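Local coordinates for protein phosphodiesterase (Candida albicans, PDB 6CPT) that belongs to the largely helical HD-superfamily phosphodiesterases, holds zinc and magnesium ions, and is bound here by 3-isobutyl-1-methylxanthine, at residues H31-T36 against F259-R264; G270-N275 against S481-E486; Q284-F289 against K459-S464. One frame throughout, in Å; residues are numbered along the deposited sequence.

Interaction 1 ties helix 25-33, beside the small parallel sheet near the N-terminus, to helix 253-266 of the helical body. Interactions 2 and 3 both border the site of the zinc ion and the bound 3-isobutyl-1-methylxanthine, interaction 3 from behind the helix that carries D462. In interaction 2 a helix carboxylate holds H274, whose side chain is about 4 Å from the zinc ion. Interaction 3 packs the helix that supplies the zinc ligand D462, and its residue pair is nested inside the chain loop closed by interaction 2. Their centres are 20 Å apart, yet both touch the xanthine, through F484 and I463. Interaction 1 lies farther off, its centre 21 Å from interaction 2 and 24 Å from interaction 3.

Interaction 1 of 3, residues H31-T36 against F259-R264; sequences HLFKKT and FIFIVR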
loop_
_atom_site.group_PDB
_atom_site.type_symbol
_atom_site.label_atom_id
_atom_site.label_comp_id
_atom_site.label_asym_id
_atom_site.label_seq_id
_atom_site.Cartn_x
_atom_site.Cartn_y
_atom_site.Cartn_z
ATOM N N HIS A 31 -4.430 -19.461 -4.623
ATOM C CA HIS A 31 -3.087 -19.654 -4.081
ATOM C C HIS A 31 -2.237 -18.397 -4.305
ATOM O O HIS A 31 -1.536 -17.951 -3.393
ATOM C CB HIS A 31 -2.437 -20.874 -4.739
ATOM C CG HIS A 31 -1.028 -21.134 -4.308
ATOM N ND1 HIS A 31 -0.712 -21.726 -3.105
ATOM C CD2 HIS A 31 0.148 -20.933 -4.947
ATOM C CE1 HIS A 31 0.599 -21.858 -3.011
ATOM N NE2 HIS A 31 1.144 -21.387 -4.118
ATOM N N LEU A 32 -2.324 -17.822 -5.504
ATOM C CA LEU A 32 -1.550 -16.631 -5.848
ATOM C C LEU A 32 -1.980 -15.409 -5.038
ATOM O O LEU A 32 -1.126 -14.702 -4.522
ATOM C CB LEU A 32 -1.629 -16.336 -7.337
ATOM C CG LEU A 32 -1.013 -17.407 -8.242
ATOM C CD1 LEU A 32 -1.262 -17.021 -9.681
ATOM C CD2 LEU A 32 0.472 -17.588 -7.982
ATOM N N PHE A 33 -3.286 -15.179 -4.913
ATOM C CA PHE A 33 -3.797 -14.059 -4.099
ATOM C C PHE A 33 -3.301 -14.107 -2.654
ATOM O O PHE A 33 -3.053 -13.062 -2.052
ATOM C CB PHE A 33 -5.333 -14.010 -4.089
ATOM C CG PHE A 33 -5.937 -13.295 -5.265
ATOM C CD1 PHE A 33 -5.607 -11.973 -5.537
ATOM C CD2 PHE A 33 -6.864 -13.930 -6.079
ATOM C CE1 PHE A 33 -6.167 -11.314 -6.620
ATOM C CE2 PHE A 33 -7.434 -13.279 -7.152
ATOM C CZ PHE A 33 -7.093 -11.969 -7.426
ATOM N N LYS A 34 -3.157 -15.302 -2.088
ATOM C CA LYS A 34 -2.739 -15.424 -0.689
ATOM C C LYS A 34 -1.252 -15.151 -0.448
ATOM O O LYS A 34 -0.847 -14.987 0.695
ATOM C CB LYS A 34 -3.126 -16.784 -0.102
ATOM C CG LYS A 34 -4.632 -16.944 0.041
ATOM C CD LYS A 34 -5.024 -18.171 0.842
ATOM C CE LYS A 34 -4.774 -19.454 0.078
ATOM N NZ LYS A 34 -5.222 -20.631 0.882
ATOM N N LYS A 35 -0.449 -15.079 -1.508
ATOM C CA LYS A 35 0.989 -14.847 -1.340
ATOM C C LYS A 35 1.341 -13.512 -0.670
ATOM O O LYS A 35 2.384 -13.406 -0.008
ATOM C CB LYS A 35 1.719 -15.022 -2.667
ATOM C CG LYS A 35 1.733 -16.490 -3.051
ATOM C CD LYS A 35 2.595 -16.797 -4.243
ATOM C CE LYS A 35 2.778 -18.297 -4.377
ATOM N NZ LYS A 35 3.767 -18.840 -3.405
ATOM N N THR A 36 0.467 -12.520 -0.788
ATOM C CA THR A 36 0.718 -11.222 -0.146
ATOM C C THR A 36 0.105 -11.121 1.261
ATOM O O THR A 36 0.047 -10.038 1.841
ATOM C CB THR A 36 0.267 -10.051 -1.037
ATOM O OG1 THR A 36 -1.092 -10.243 -1.439
ATOM C CG2 THR A 36 1.161 -9.953 -2.276
ATOM N N PHE A 259 -11.277 -5.886 -4.934
ATOM C CA PHE A 259 -10.570 -4.621 -5.135
ATOM C C PHE A 259 -9.399 -4.494 -4.159
ATOM O O PHE A 259 -8.278 -4.171 -4.561
ATOM C CB PHE A 259 -11.563 -3.456 -4.989
ATOM C CG PHE A 259 -10.924 -2.106 -4.781
ATOM C CD1 PHE A 259 -10.082 -1.555 -5.737
ATOM C CD2 PHE A 259 -11.210 -1.362 -3.651
ATOM C CE1 PHE A 259 -9.510 -0.310 -5.549
ATOM C CE2 PHE A 259 -10.642 -0.112 -3.457
ATOM C CZ PHE A 259 -9.788 0.417 -4.410
ATOM N N ILE A 260 -9.664 -4.768 -2.884
ATOM C CA ILE A 260 -8.653 -4.595 -1.839
ATOM C C ILE A 260 -7.521 -5.614 -1.980
ATOM O O ILE A 260 -6.355 -5.278 -1.754
ATOM C CB ILE A 260 -9.285 -4.638 -0.425
ATOM C CG1 ILE A 260 -10.311 -3.513 -0.274
ATOM C CG2 ILE A 260 -8.217 -4.481 0.656
ATOM C CD1 ILE A 260 -11.337 -3.761 0.810
ATOM N N PHE A 261 -7.846 -6.849 -2.361
ATOM C CA PHE A 261 -6.806 -7.840 -2.648
ATOM C C PHE A 261 -5.895 -7.342 -3.759
ATOM O O PHE A 261 -4.678 -7.513 -3.698
ATOM C CB PHE A 261 -7.392 -9.199 -3.040
ATOM C CG PHE A 261 -7.604 -10.134 -1.880
ATOM C CD1 PHE A 261 -8.685 -9.977 -1.028
ATOM C CD2 PHE A 261 -6.733 -11.190 -1.658
ATOM C CE1 PHE A 261 -8.890 -10.840 0.032
ATOM C CE2 PHE A 261 -6.933 -12.060 -0.599
ATOM C CZ PHE A 261 -8.009 -11.878 0.253
ATOM N N ILE A 262 -6.493 -6.738 -4.781
ATOM C CA ILE A 262 -5.725 -6.178 -5.891
ATOM C C ILE A 262 -4.834 -5.021 -5.434
ATOM O O ILE A 262 -3.671 -4.943 -5.834
ATOM C CB ILE A 262 -6.651 -5.796 -7.068
ATOM C CG1 ILE A 262 -7.076 -7.087 -7.791
ATOM C CG2 ILE A 262 -5.959 -4.849 -8.029
ATOM C CD1 ILE A 262 -8.265 -6.930 -8.707
ATOM N N VAL A 263 -5.355 -4.155 -4.569
ATOM C CA VAL A 263 -4.536 -3.095 -4.000
ATOM C C VAL A 263 -3.383 -3.687 -3.192
ATOM O O VAL A 263 -2.226 -3.287 -3.353
ATOM C CB VAL A 263 -5.367 -2.142 -3.112
ATOM C CG1 VAL A 263 -4.460 -1.175 -2.381
ATOM C CG2 VAL A 263 -6.384 -1.383 -3.944
ATOM N N ARG A 264 -3.681 -4.650 -2.330
ATOM C CA ARG A 264 -2.630 -5.274 -1.527
ATOM C C ARG A 264 -1.509 -5.844 -2.406
ATOM O O ARG A 264 -0.315 -5.688 -2.108
ATOM C CB ARG A 264 -3.218 -6.367 -0.637
ATOM C CG ARG A 264 -2.207 -6.958 0.326
ATOM C CD ARG A 264 -2.857 -7.957 1.259
ATOM N NE ARG A 264 -3.101 -9.241 0.610
ATOM C CZ ARG A 264 -3.550 -10.327 1.234
ATOM N NH1 ARG A 264 -3.842 -10.292 2.533
ATOM N NH2 ARG A 264 -3.711 -11.463 0.554
#
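R264 reaches across to segment 31-36 and takes hold of it at two points, F33 O and T36 OG1. Its NH2 donates to the backbone oxygen of F33 (3.1 Å), which sits at the edge of the guanidinium group, nearly in its plane; the bond is bent, with 139° at the hydrogen. A weaker bond runs from R264 NE to T36 OG1 at 3.0 Å. The arginine chain leaves its helix with CG opposite the backbone N (chi1 -174°) and then turns at chi3 (77°), which brings the flat group alongside T36, whose carbonyl oxygen lies over one guanidinium face, toward the rim. NH1 is committed to a salt bridge with D228, T36 OG1 also bonds to D265, and N269 ND2 bonds to T36 O, so several polar groups share this buried spot. The contact joins the N-terminal part of the chain, where H31 and K35 both reach E3 on strand 2-6, to helix 253-266 in the helical body. Three residues back along each segment, F261 directs its ring edge at the face of F33, an offset edge-to-face pair with centroids 5.9 Å apart. F33 CB also touches F261 CD2 at 4.0 Å. The F33 ring in turn offers its edge to I262, where CE1 comes within 4.5 Å of CG1, while F95 and F196 extend the aromatic cluster around it.

Interaction 2 of 3, residues G270-N275 against S481-E486; sequences GNPFHN and SREFAE. With IBM (3-isobutyl-1-methylxanthine), chain D.
Next to the metal site of this HD-superfamily phosphodiesterase, E483 on helix 470-494 holds H274 in place with a histidine-carboxylate hydrogen bond. H274 ND1 donates to E483 OE2 over 2.6 Å and almost straight, at 173°. The oxygen lies in the imidazole plane and is met on its syn side, but tilted from the carboxylate plane; ring and carboxylate stand 50° apart. The second oxygen grips the backbone: E483 OE1 accepts from F273 N at 2.8 Å on its anti side and from H274 N at 2.9 Å on its syn side, both N-H groups also tilted out of the carboxylate plane. Three bonds thus pin one carboxylate to two consecutive residues, holding the backbone at F273 and H274 and the rotation of the imidazole. H274 is the centre of an inverse gamma turn, closed by N275 N bonding to F273 O. F273 CD2 lies 3.5 Å above the centre of the H274 ring. H353 stacks on that ring. E483 reaches the loop with CG opposite its backbone N (chi1 -165°) and an extended chain, passing across the ring of P272. That proline packs its CB against R482 CB at 3.7 Å, while its CG meets the carboxylate of E486, whose OE1 is engaged by R127 and OE2 by Y508. A water links the segments further, donating to G270 O at 2.6 Å and to E486 OE2 at 2.7 Å.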
loop_
_atom_site.group_PDB
_atom_site.type_symbol
_atom_site.label_atom_id
_atom_site.label_comp_id
_atom_site.label_asym_id
_atom_site.label_seq_id
_atom_site.Cartn_x
_atom_site.Cartn_y
_atom_site.Cartn_z
ATOM N N GLY A 270 7.732 -7.200 1.668
ATOM C CA GLY A 270 9.028 -7.152 2.347
ATOM C C GLY A 270 9.552 -5.760 2.646
ATOM O O GLY A 270 10.629 -5.630 3.236
ATOM N N ASN A 271 8.845 -4.711 2.223
ATOM C CA ASN A 271 9.220 -3.361 2.647
ATOM C C ASN A 271 8.942 -3.270 4.146
ATOM O O ASN A 271 7.829 -3.558 4.586
ATOM C CB ASN A 271 8.438 -2.262 1.922
ATOM C CG ASN A 271 8.798 -2.127 0.450
ATOM O OD1 ASN A 271 9.607 -2.871 -0.102
ATOM N ND2 ASN A 271 8.168 -1.171 -0.201
ATOM N N PRO A 272 9.953 -2.892 4.947
ATOM C CA PRO A 272 9.678 -2.788 6.377
ATOM C C PRO A 272 8.645 -1.713 6.718
ATOM O O PRO A 272 7.833 -1.906 7.626
ATOM C CB PRO A 272 11.055 -2.452 6.966
ATOM C CG PRO A 272 12.009 -3.060 6.001
ATOM C CD PRO A 272 11.390 -2.752 4.668
ATOM N N PHE A 273 8.660 -0.600 5.991
ATOM C CA PHE A 273 7.754 0.507 6.274
ATOM C C PHE A 273 6.715 0.743 5.182
ATOM O O PHE A 273 5.524 0.714 5.457
ATOM C CB PHE A 273 8.552 1.786 6.498
ATOM C CG PHE A 273 7.710 2.958 6.916
ATOM C CD1 PHE A 273 7.573 3.291 8.259
ATOM C CD2 PHE A 273 7.051 3.730 5.972
ATOM C CE1 PHE A 273 6.802 4.376 8.643
ATOM C CE2 PHE A 273 6.279 4.812 6.345
ATOM C CZ PHE A 273 6.152 5.137 7.683
ATOM N N HIS A 274 7.165 1.008 3.957
ATOM C CA HIS A 274 6.250 1.376 2.859
ATOM C C HIS A 274 5.575 0.158 2.237
ATOM O O HIS A 274 5.805 -0.180 1.073
ATOM C CB HIS A 274 6.987 2.189 1.796
ATOM C CG HIS A 274 7.412 3.536 2.273
ATOM N ND1 HIS A 274 8.697 3.809 2.681
ATOM C CD2 HIS A 274 6.712 4.681 2.440
ATOM C CE1 HIS A 274 8.775 5.071 3.068
ATOM N NE2 HIS A 274 7.583 5.620 2.931
ATOM N N ASN A 275 4.726 -0.479 3.031
ATOM C CA ASN A 275 4.036 -1.688 2.627
ATOM C C ASN A 275 2.529 -1.457 2.761
ATOM O O ASN A 275 2.087 -0.318 2.972
ATOM C CB ASN A 275 4.529 -2.879 3.446
ATOM C CG ASN A 275 4.385 -2.675 4.936
ATOM O OD1 ASN A 275 3.571 -1.873 5.395
ATOM N ND2 ASN A 275 5.182 -3.395 5.700
ATOM N N SER A 481 13.256 2.818 10.559
ATOM C CA SER A 481 14.710 2.645 10.685
ATOM C C SER A 481 15.220 1.419 9.925
ATOM O O SER A 481 16.296 1.468 9.322
ATOM C CB SER A 481 15.129 2.566 12.155
ATOM O OG SER A 481 14.797 3.768 12.819
ATOM N N ARG A 482 14.465 0.320 9.947
ATOM C CA ARG A 482 14.858 -0.867 9.178
ATOM C C ARG A 482 14.945 -0.538 7.691
ATOM O O ARG A 482 15.914 -0.904 7.019
ATOM C CB ARG A 482 13.881 -2.022 9.376
ATOM C CG ARG A 482 13.921 -2.640 10.751
ATOM C CD ARG A 482 12.843 -3.689 10.877
ATOM N NE ARG A 482 12.905 -4.395 12.151
ATOM C CZ ARG A 482 12.078 -5.377 12.507
ATOM N NH1 ARG A 482 11.106 -5.775 11.693
ATOM N NH2 ARG A 482 12.218 -5.960 13.693
ATOM N N GLU A 483 13.938 0.162 7.183
ATOM C CA GLU A 483 13.909 0.468 5.759
ATOM C C GLU A 483 15.061 1.397 5.370
ATOM O O GLU A 483 15.718 1.166 4.364
ATOM C CB GLU A 483 12.554 1.039 5.343
ATOM C CG GLU A 483 12.368 1.013 3.842
ATOM C CD GLU A 483 10.947 1.289 3.413
ATOM O OE1 GLU A 483 10.031 0.514 3.781
ATOM O OE2 GLU A 483 10.759 2.287 2.684
ATOM N N PHE A 484 15.320 2.419 6.183
ATOM C CA PHE A 484 16.454 3.322 5.961
ATOM C C PHE A 484 17.792 2.583 5.943
ATOM O O PHE A 484 18.653 2.899 5.127
ATOM C CB PHE A 484 16.503 4.444 7.017
ATOM C CG PHE A 484 15.448 5.522 6.850
ATOM C CD1 PHE A 484 14.734 5.690 5.660
ATOM C CD2 PHE A 484 15.201 6.409 7.892
ATOM C CE1 PHE A 484 13.785 6.695 5.534
ATOM C CE2 PHE A 484 14.258 7.420 7.767
ATOM C CZ PHE A 484 13.551 7.564 6.589
ATOM N N ALA A 485 17.960 1.607 6.834
ATOM C CA ALA A 485 19.168 0.778 6.872
ATOM C C ALA A 485 19.349 -0.061 5.596
ATOM O O ALA A 485 20.475 -0.239 5.122
ATOM C CB ALA A 485 19.158 -0.123 8.101
ATOM N N GLU A 486 18.243 -0.567 5.041
ATOM C CA GLU A 486 18.291 -1.300 3.773
ATOM C C GLU A 486 18.722 -0.399 2.613
ATOM O O GLU A 486 19.494 -0.820 1.748
ATOM C CB GLU A 486 16.933 -1.953 3.463
ATOM C CG GLU A 486 16.600 -3.143 4.359
ATOM C CD GLU A 486 15.278 -3.821 4.008
ATOM O OE1 GLU A 486 14.606 -3.388 3.041
ATOM O OE2 GLU A 486 14.910 -4.796 4.702
HETATM N N9 IBM D . 7.719 10.028 7.555
HETATM C C8 IBM D . 6.868 9.585 8.511
HETATM N N7 IBM D . 7.522 9.396 9.684
HETATM C C5 IBM D . 8.813 9.721 9.495
HETATM C C4 IBM D . 8.944 10.138 8.082
HETATM N N3 IBM D . 10.130 10.518 7.586
HETATM C C2 IBM D . 11.286 10.534 8.414
HETATM N N1 IBM D . 11.241 10.146 9.783
HETATM C C6 IBM D . 10.016 9.733 10.362
HETATM O O6 IBM D . 9.917 9.375 11.560
HETATM O O2 IBM D . 12.378 10.896 7.920
HETATM C C10 IBM D . 12.477 10.179 10.580
HETATM C C11 IBM D . 10.214 10.948 6.177
HETATM C C12 IBM D . 10.680 9.845 5.233
HETATM C C13 IBM D . 9.614 9.536 4.187
HETATM C C14 IBM D . 11.988 10.240 4.554
HETATM O O HOH W 1 12.826 -6.419 4.368
#

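Interaction 3 of 3, residues Q284-F289 against K459-S464; sequences QACFHF and KCADIS. With ZN (zinc ion), chain B; IBM (3-isobutyl-1-methylxanthine), chain D.
The helix that carries zinc ligand D462 is backed by helix 276-292, and A461 meets A285 where the two come closest, with CA atoms 5.2 Å apart. Small side chains permit this approach. A461 CB touches A285 CB at 3.9 Å and lies tightly against C286 SG at 3.4 Å. A285 CB also meets S464 OG at 3.5 Å, a van der Waals touch; the hydroxyl itself donates to A461 O at 2.6 Å, an oxygen that accepts S464 N as well. The S464 torsion (chi1 63°), which sets OG between backbone N and carbonyl carbon, folds the hydroxyl back onto that preceding turn, just after the helix has ended. On the far side of this alanine contact from the backing helix, D462 turns away and binds zinc through OD1 at 2.1 Å, while a zinc-bound water donates to its OD2. H278, H349 and D350 complete the protein ligands; the adjacent H349 and D350 form the histidine-aspartate pair that gives the HD superfamily its name. I463 then brings CG2 within 3.9 Å of N9 of 3-isobutyl-1-methylxanthine. One helical turn along from A285, F289 extends the interface: its CE2 lies 3.6 Å from C460 CB, and the ring edge faces A461 N, while A285 O stands over one ring face, toward the rim. Beyond the pair, helix 336-348 packs on C286 through L342, L343 and A346, and F541 and V544 of helix 525-547 pack on C460.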
loop_
_atom_site.group_PDB
_atom_site.type_symbol
_atom_site.label_atom_id
_atom_site.label_comp_id
_atom_site.label_asym_id
_atom_site.label_seq_id
_atom_site.Cartn_x
_atom_site.Cartn_y
_atom_site.Cartn_z
ATOM N N GLN A 284 -6.433 4.811 7.684
ATOM C CA GLN A 284 -7.100 4.834 8.977
ATOM C C GLN A 284 -6.952 6.196 9.663
ATOM O O GLN A 284 -7.897 6.680 10.302
ATOM C CB GLN A 284 -6.571 3.714 9.863
ATOM C CG GLN A 284 -7.417 3.444 11.101
ATOM C CD GLN A 284 -6.965 4.207 12.328
ATOM O OE1 GLN A 284 -6.018 4.991 12.284
ATOM N NE2 GLN A 284 -7.634 3.956 13.445
ATOM N N ALA A 285 -5.778 6.807 9.535
ATOM C CA ALA A 285 -5.561 8.166 10.036
ATOM C C ALA A 285 -6.492 9.167 9.344
ATOM O O ALA A 285 -7.097 10.024 10.009
ATOM C CB ALA A 285 -4.109 8.581 9.849
ATOM N N CYS A 286 -6.598 9.065 8.018
ATOM C CA CYS A 286 -7.526 9.904 7.243
ATOM C C CYS A 286 -8.955 9.679 7.679
ATOM O O CYS A 286 -9.732 10.623 7.813
ATOM C CB CYS A 286 -7.446 9.605 5.745
ATOM S SG CYS A 286 -6.191 10.541 4.873
ATOM N N PHE A 287 -9.288 8.412 7.868
ATOM C CA PHE A 287 -10.607 8.004 8.333
ATOM C C PHE A 287 -10.955 8.717 9.647
ATOM O O PHE A 287 -12.024 9.326 9.773
ATOM C CB PHE A 287 -10.615 6.490 8.510
ATOM C CG PHE A 287 -11.978 5.895 8.683
ATOM C CD1 PHE A 287 -12.888 5.904 7.638
ATOM C CD2 PHE A 287 -12.338 5.293 9.883
ATOM C CE1 PHE A 287 -14.139 5.343 7.792
ATOM C CE2 PHE A 287 -13.588 4.724 10.041
ATOM C CZ PHE A 287 -14.492 4.752 8.996
ATOM N N HIS A 288 -10.038 8.669 10.606
ATOM C CA HIS A 288 -10.243 9.364 11.881
ATOM C C HIS A 288 -10.362 10.877 11.716
ATOM O O HIS A 288 -11.285 11.483 12.284
ATOM C CB HIS A 288 -9.157 9.000 12.894
ATOM C CG HIS A 288 -9.489 7.786 13.700
ATOM N ND1 HIS A 288 -9.628 7.821 15.070
ATOM C CD2 HIS A 288 -9.757 6.514 13.325
ATOM C CE1 HIS A 288 -9.950 6.618 15.507
ATOM N NE2 HIS A 288 -10.034 5.806 14.469
ATOM N N PHE A 289 -9.461 11.480 10.936
ATOM C CA PHE A 289 -9.541 12.911 10.634
ATOM C C PHE A 289 -10.936 13.280 10.124
ATOM O O PHE A 289 -11.555 14.219 10.634
ATOM C CB PHE A 289 -8.490 13.351 9.598
ATOM C CG PHE A 289 -7.047 13.217 10.053
ATOM C CD1 PHE A 289 -6.706 13.047 11.391
ATOM C CD2 PHE A 289 -6.023 13.286 9.119
ATOM C CE1 PHE A 289 -5.381 12.934 11.785
ATOM C CE2 PHE A 289 -4.697 13.171 9.506
ATOM C CZ PHE A 289 -4.374 12.996 10.839
ATOM N N LYS A 459 -1.339 14.575 3.644
ATOM C CA LYS A 459 0.013 14.834 4.158
ATOM C C LYS A 459 0.093 14.509 5.640
ATOM O O LYS A 459 1.027 13.838 6.088
ATOM C CB LYS A 459 0.437 16.290 3.936
ATOM C CG LYS A 459 0.911 16.593 2.519
ATOM C CD LYS A 459 1.366 18.036 2.342
ATOM C CE LYS A 459 2.475 18.438 3.309
ATOM N NZ LYS A 459 3.601 17.463 3.377
ATOM N N CYS A 460 -0.884 14.999 6.402
ATOM C CA CYS A 460 -0.961 14.718 7.833
ATOM C C CYS A 460 -1.062 13.222 8.114
ATOM O O CYS A 460 -0.352 12.698 8.964
ATOM C CB CYS A 460 -2.147 15.444 8.456
ATOM S SG CYS A 460 -1.839 17.214 8.639
ATOM N N ALA A 461 -1.936 12.548 7.380
ATOM C CA ALA A 461 -2.133 11.106 7.546
ATOM C C ALA A 461 -0.858 10.331 7.229
ATOM O O ALA A 461 -0.488 9.400 7.950
ATOM C CB ALA A 461 -3.280 10.631 6.675
ATOM N N ASP A 462 -0.167 10.753 6.174
ATOM C CA ASP A 462 1.043 10.065 5.722
ATOM C C ASP A 462 2.159 10.093 6.764
ATOM O O ASP A 462 2.885 9.115 6.916
ATOM C CB ASP A 462 1.535 10.669 4.408
ATOM C CG ASP A 462 2.567 9.809 3.719
ATOM O OD1 ASP A 462 2.559 8.579 3.910
ATOM O OD2 ASP A 462 3.391 10.377 2.983
ATOM N N ILE A 463 2.292 11.203 7.488
ATOM C CA ILE A 463 3.327 11.304 8.523
ATOM C C ILE A 463 2.727 11.215 9.931
ATOM O O ILE A 463 3.318 11.701 10.892
ATOM C CB ILE A 463 4.199 12.573 8.354
ATOM C CG1 ILE A 463 3.391 13.852 8.583
ATOM C CG2 ILE A 463 4.827 12.605 6.965
ATOM C CD1 ILE A 463 4.257 15.061 8.848
ATOM N N SER A 464 1.576 10.554 10.045
ATOM C CA SER A 464 0.818 10.510 11.295
ATOM C C SER A 464 1.420 9.612 12.374
ATOM O O SER A 464 0.971 9.651 13.525
ATOM C CB SER A 464 -0.632 10.091 11.030
ATOM O OG SER A 464 -0.716 8.782 10.498
HETATM ZN ZN ZN B . 3.349 7.046 2.631
HETATM N N9 IBM D . 7.719 10.028 7.555
HETATM C C8 IBM D . 6.868 9.585 8.511
HETATM N N7 IBM D . 7.522 9.396 9.684
HETATM C C5 IBM D . 8.813 9.721 9.495
HETATM C C4 IBM D . 8.944 10.138 8.082
HETATM N N3 IBM D . 10.130 10.518 7.586
HETATM C C2 IBM D . 11.286 10.534 8.414
HETATM N N1 IBM D . 11.241 10.146 9.783
HETATM C C6 IBM D . 10.016 9.733 10.362
HETATM O O6 IBM D . 9.917 9.375 11.560
HETATM O O2 IBM D . 12.378 10.896 7.920
HETATM C C10 IBM D . 12.477 10.179 10.580
HETATM C C11 IBM D . 10.214 10.948 6.177
HETATM C C12 IBM D . 10.680 9.845 5.233
HETATM C C13 IBM D . 9.614 9.536 4.187
HETATM C C14 IBM D . 11.988 10.240 4.554
HETATM O O HOH W 2 3.987 8.458 1.295
HETATM O O HOH W 3 5.415 7.151 3.466
#